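Local coordinates for protein precorrin-8x Methyl Mutase (Thermus thermophilus, PDB 1V9C) that probably catalyses the methyl-group rearrangement of precorrin-8X on the way to adenosylcobalamin, at residues Phe43-Lys46 with Ala47-Phe51; Asn81-Arg84 with Leu85-Phe88. All blocks are in the same frame, centred on the assembly; numbering follows the deposited sequence.

Contact 1 of 2, residues Phe43-Lys46 with Ala47-Phe51; sequences FEYK and ALTRF
A local turn of helix meets its own exit here: E44 and Y45 bond back to A47, L48 and T49 around the short helix 45-48, just where the chain passes into strand 49-51. The carbonyl oxygen of E44 takes two backbone donors: L48 N at 3.0 Å, lying in the carbonyl plane, and A47 N at the same 3.0 Å from E44 O but well above that plane. One oxygen thus holds both a three-residue and a four-residue step of the chain. The next carbonyl is gripped twice as well, now by a single residue. T49 OG1 donates to Y45 O at 2.7 Å, in the carbonyl plane and on a lone pair, while T49 N reaches Y45 O at 3.1 Å from above the plane. T49 places OG1 beside its own backbone N (chi1 -54°), which turns the hydroxyl back to that carbonyl; threonine suits a residue that leaves helical angles for a strand, since its branched CB is at home in extended chain. In the doubly wound alpha/beta fold, strand 49-51 is outermost in the sheet of this chain, antiparallel to 180-183, and R50 pairs with V182 through the backbone. On the outer side, L48 leans obliquely over the aliphatic stem of E44, CG to CG 3.5 Å. E44 sends CG anti to its nitrogen (chi1 -174°) and runs extended beside the leucine, with OE1 3.6 Å from L48 CD2. A serine in place of L48 would probably uncover the E44 methylenes, leaving the chain to lean more on a weak, long ion pair of E44 OE2 with K187. The ring of Y45 turns inward to pack on T40 and T183, whereas the K46 chain bends at chi3 and its NZ bonds to the A20 carbonyl.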
loop_
_atom_site.group_PDB
_atom_site.type_symbol
_atom_site.label_atom_id
_atom_site.label_comp_id
_atom_site.label_asym_id
_atom_site.label_seq_id
_atom_site.Cartn_x
_atom_site.Cartn_y
_atom_site.Cartn_z
ATOM N N PHE B 43 -2.373 -11.524 10.182
ATOM C CA PHE B 43 -3.561 -12.236 10.625
ATOM C C PHE B 43 -4.487 -11.515 11.600
ATOM O O PHE B 43 -5.604 -11.977 11.831
ATOM C CB PHE B 43 -3.178 -13.617 11.188
ATOM C CG PHE B 43 -2.884 -14.624 10.125
ATOM C CD1 PHE B 43 -1.622 -14.711 9.564
ATOM C CD2 PHE B 43 -3.888 -15.430 9.626
ATOM C CE1 PHE B 43 -1.377 -15.581 8.525
ATOM C CE2 PHE B 43 -3.642 -16.309 8.579
ATOM C CZ PHE B 43 -2.393 -16.381 8.035
ATOM N N GLU B 44 -4.052 -10.393 12.161
ATOM C CA GLU B 44 -4.919 -9.679 13.082
ATOM C C GLU B 44 -6.165 -9.130 12.409
ATOM O O GLU B 44 -7.142 -8.824 13.090
ATOM C CB GLU B 44 -4.181 -8.544 13.785
ATOM C CG GLU B 44 -5.036 -7.885 14.869
ATOM C CD GLU B 44 -4.264 -6.913 15.749
ATOM O OE1 GLU B 44 -4.838 -6.446 16.757
ATOM O OE2 GLU B 44 -3.091 -6.611 15.441
ATOM N N TYR B 45 -6.139 -9.016 11.078
ATOM C CA TYR B 45 -7.278 -8.508 10.322
ATOM C C TYR B 45 -8.499 -9.431 10.423
ATOM O O TYR B 45 -9.617 -9.043 10.101
ATOM C CB TYR B 45 -6.884 -8.280 8.843
ATOM C CG TYR B 45 -6.066 -7.027 8.661
ATOM C CD1 TYR B 45 -4.695 -7.088 8.429
ATOM C CD2 TYR B 45 -6.646 -5.770 8.860
ATOM C CE1 TYR B 45 -3.922 -5.934 8.419
ATOM C CE2 TYR B 45 -5.887 -4.622 8.863
ATOM C CZ TYR B 45 -4.522 -4.705 8.645
ATOM O OH TYR B 45 -3.769 -3.556 8.688
ATOM N N LYS B 46 -8.281 -10.664 10.855
ATOM C CA LYS B 46 -9.390 -11.606 11.027
ATOM C C LYS B 46 -10.283 -11.078 12.155
ATOM O O LYS B 46 -11.502 -11.206 12.115
ATOM C CB LYS B 46 -8.867 -12.984 11.437
ATOM C CG LYS B 46 -9.926 -14.071 11.432
ATOM C CD LYS B 46 -9.384 -15.388 11.982
ATOM C CE LYS B 46 -9.261 -15.377 13.497
ATOM N NZ LYS B 46 -8.615 -16.628 13.998
ATOM N N ALA B 47 -9.642 -10.481 13.151
ATOM C CA ALA B 47 -10.321 -9.939 14.319
ATOM C C ALA B 47 -10.666 -8.452 14.206
ATOM O O ALA B 47 -11.607 -7.985 14.836
ATOM C CB ALA B 47 -9.456 -10.177 15.559
ATOM N N LEU B 48 -9.915 -7.714 13.398
ATOM C CA LEU B 48 -10.153 -6.282 13.253
ATOM C C LEU B 48 -11.175 -5.914 12.194
ATOM O O LEU B 48 -11.769 -4.843 12.247
ATOM C CB LEU B 48 -8.843 -5.571 12.930
ATOM C CG LEU B 48 -7.659 -5.835 13.866
ATOM C CD1 LEU B 48 -6.484 -4.966 13.420
ATOM C CD2 LEU B 48 -8.045 -5.524 15.330
ATOM N N THR B 49 -11.394 -6.794 11.231
ATOM C CA THR B 49 -12.317 -6.468 10.163
ATOM C C THR B 49 -13.780 -6.659 10.511
ATOM O O THR B 49 -14.199 -7.743 10.899
ATOM C CB THR B 49 -11.976 -7.265 8.901
ATOM O OG1 THR B 49 -10.600 -7.049 8.573
ATOM C CG2 THR B 49 -12.838 -6.816 7.745
ATOM N N ARG B 50 -14.552 -5.593 10.345
ATOM C CA ARG B 50 -15.972 -5.621 10.651
ATOM C C ARG B 50 -16.815 -5.142 9.478
ATOM O O ARG B 50 -16.478 -4.163 8.805
ATOM C CB ARG B 50 -16.245 -4.753 11.884
ATOM C CG ARG B 50 -17.577 -5.040 12.540
ATOM C CD ARG B 50 -17.478 -4.923 14.051
ATOM N NE ARG B 50 -18.260 -3.810 14.578
ATOM C CZ ARG B 50 -18.327 -3.496 15.867
ATOM N NH1 ARG B 50 -17.656 -4.217 16.756
ATOM N NH2 ARG B 50 -19.063 -2.466 16.267
ATOM N N PHE B 51 -17.912 -5.842 9.223
ATOM C CA PHE B 51 -18.795 -5.475 8.125
ATOM C C PHE B 51 -20.138 -4.970 8.636
ATOM O O PHE B 51 -20.526 -5.246 9.763
ATOM C CB PHE B 51 -19.054 -6.681 7.220
ATOM C CG PHE B 51 -17.826 -7.249 6.597
ATOM C CD1 PHE B 51 -16.927 -7.988 7.353
ATOM C CD2 PHE B 51 -17.568 -7.052 5.241
ATOM C CE1 PHE B 51 -15.788 -8.526 6.766
ATOM C CE2 PHE B 51 -16.428 -7.587 4.648
ATOM C CZ PHE B 51 -15.540 -8.326 5.414
#

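Contact 2 of 2, residues Asn81-Arg84 with Leu85-Phe88; sequences NPER and LRLF
N81 O, at the N-cap of helix 82-88, accepts two backbone donors, L85 N and R84 N, each 2.9 Å from N81 O. The bond from L85, the four-residue step, comes in nearly end-on to the carbonyl. P82 follows at the first helical position, where a proline fits because its ring nitrogen has no hydrogen to offer; its carbonyl is still used, and R86 N reaches P82 O at 3.0 Å. On the solvent side the chains of E83 and R86 run abreast in a common direction. E83 folds back at chi2 (-79°) and R86 bends at chi3, bringing E83 OE2 to 3.1 Å from R86 NH2. The oxygen sits over a face of the guanidinium, with the two planes 65° apart, so this salt bridge rests on charge and no N-H is aimed at the carboxylate. Such opposite charges three residues apart suit an exposed helix. Further along, L87 N reaches R84 O at 3.3 Å from well above the carbonyl plane, and a water bridges the same oxygen to F88, donating to R84 O at 2.7 Å and accepting from F88 N at 2.8 Å. R84 extends its chain to place NE against a sulfate, probably from the crystallisation liquor. Beneath, L87 packs on I201 and A205 of helix 190-205, and F88 reaches A204 of that helix as well as I63 and Q64 of helix 55-65.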
loop_
_atom_site.group_PDB
_atom_site.type_symbol
_atom_site.label_atom_id
_atom_site.label_comp_id
_atom_site.label_asym_id
_atom_site.label_seq_id
_atom_site.Cartn_x
_atom_site.Cartn_y
_atom_site.Cartn_z
ATOM N N ASN B 81 -5.865 -3.274 -10.158
ATOM C CA ASN B 81 -5.479 -3.993 -11.353
ATOM C C ASN B 81 -6.350 -3.582 -12.558
ATOM O O ASN B 81 -7.560 -3.787 -12.546
ATOM C CB ASN B 81 -5.641 -5.486 -11.090
ATOM C CG ASN B 81 -5.172 -6.347 -12.248
ATOM O OD1 ASN B 81 -5.932 -7.144 -12.784
ATOM N ND2 ASN B 81 -3.918 -6.197 -12.624
ATOM N N PRO B 82 -5.731 -3.022 -13.616
ATOM C CA PRO B 82 -6.452 -2.585 -14.822
ATOM C C PRO B 82 -7.349 -3.665 -15.419
ATOM O O PRO B 82 -8.497 -3.399 -15.780
ATOM C CB PRO B 82 -5.327 -2.163 -15.768
ATOM C CG PRO B 82 -4.257 -1.680 -14.832
ATOM C CD PRO B 82 -4.290 -2.712 -13.721
ATOM N N GLU B 83 -6.822 -4.882 -15.515
ATOM C CA GLU B 83 -7.563 -6.029 -16.043
ATOM C C GLU B 83 -8.807 -6.326 -15.208
ATOM O O GLU B 83 -9.800 -6.844 -15.710
ATOM C CB GLU B 83 -6.679 -7.281 -16.034
ATOM C CG GLU B 83 -5.261 -7.032 -16.500
ATOM C CD GLU B 83 -5.161 -6.957 -18.001
ATOM O OE1 GLU B 83 -4.161 -6.400 -18.507
ATOM O OE2 GLU B 83 -6.088 -7.467 -18.671
ATOM N N ARG B 84 -8.753 -6.016 -13.921
ATOM C CA ARG B 84 -9.893 -6.300 -13.060
ATOM C C ARG B 84 -10.896 -5.159 -13.112
ATOM O O ARG B 84 -12.099 -5.370 -13.046
ATOM C CB ARG B 84 -9.398 -6.585 -11.639
ATOM C CG ARG B 84 -8.596 -7.893 -11.588
ATOM C CD ARG B 84 -7.689 -7.985 -10.382
ATOM N NE ARG B 84 -6.929 -9.235 -10.377
ATOM C CZ ARG B 84 -5.897 -9.482 -9.574
ATOM N NH1 ARG B 84 -5.490 -8.566 -8.708
ATOM N NH2 ARG B 84 -5.277 -10.653 -9.627
ATOM N N LEU B 85 -10.395 -3.944 -13.239
ATOM C CA LEU B 85 -11.274 -2.806 -13.354
ATOM C C LEU B 85 -12.097 -2.999 -14.653
ATOM O O LEU B 85 -13.268 -2.637 -14.712
ATOM C CB LEU B 85 -10.447 -1.515 -13.417
ATOM C CG LEU B 85 -9.759 -1.067 -12.119
ATOM C CD1 LEU B 85 -9.199 0.327 -12.299
ATOM C CD2 LEU B 85 -10.732 -1.087 -10.954
ATOM N N ARG B 86 -11.480 -3.622 -15.656
ATOM C CA ARG B 86 -12.107 -3.869 -16.950
ATOM C C ARG B 86 -13.326 -4.785 -16.941
ATOM O O ARG B 86 -14.211 -4.637 -17.772
ATOM C CB ARG B 86 -11.068 -4.428 -17.934
ATOM C CG ARG B 86 -11.540 -4.490 -19.397
ATOM C CD ARG B 86 -10.589 -5.330 -20.241
ATOM N NE ARG B 86 -9.204 -4.882 -20.146
ATOM C CZ ARG B 86 -8.168 -5.586 -20.597
ATOM N NH1 ARG B 86 -8.376 -6.760 -21.174
ATOM N NH2 ARG B 86 -6.927 -5.136 -20.452
ATOM N N LEU B 87 -13.387 -5.733 -16.013
ATOM C CA LEU B 87 -14.521 -6.651 -15.964
ATOM C C LEU B 87 -15.879 -5.940 -15.998
ATOM O O LEU B 87 -16.725 -6.255 -16.832
ATOM C CB LEU B 87 -14.420 -7.561 -14.735
ATOM C CG LEU B 87 -13.529 -8.804 -14.897
ATOM C CD1 LEU B 87 -12.186 -8.431 -15.515
ATOM C CD2 LEU B 87 -13.329 -9.464 -13.541
ATOM N N PHE B 88 -16.098 -4.995 -15.092
ATOM C CA PHE B 88 -17.358 -4.270 -15.083
ATOM C C PHE B 88 -17.095 -2.787 -15.328
ATOM O O PHE B 88 -17.948 -1.949 -15.051
ATOM C CB PHE B 88 -18.092 -4.445 -13.750
ATOM C CG PHE B 88 -18.289 -5.882 -13.340
ATOM C CD1 PHE B 88 -17.286 -6.570 -12.656
ATOM C CD2 PHE B 88 -19.479 -6.548 -13.634
ATOM C CE1 PHE B 88 -17.462 -7.904 -12.267
ATOM C CE2 PHE B 88 -19.669 -7.884 -13.251
ATOM C CZ PHE B 88 -18.655 -8.562 -12.565
HETATM O O HOH W 1 -14.694 -4.508 -12.775
#

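How the contacts relate
Contact 1 comes first along the chain and closes before contact 2 opens, and the two stand well apart: their centres are 26 Å from each other and their nearest atoms about 17 Å. Between them run helix 55-65, strand 69-71 and helix 74-79. Contact 1 joins the short helix 45-48 to a strand of the mixed sheet, whereas contact 2 lies wholly on helix 82-88. That helix is part of the connection between the neighbouring parallel strands 69-71 and 92-94, while helix 45-48 precedes the antiparallel strand 49-51. Since 49-51 and 92-94 are the outermost strands within this chain, the contacts belong to opposite ends of the sheet.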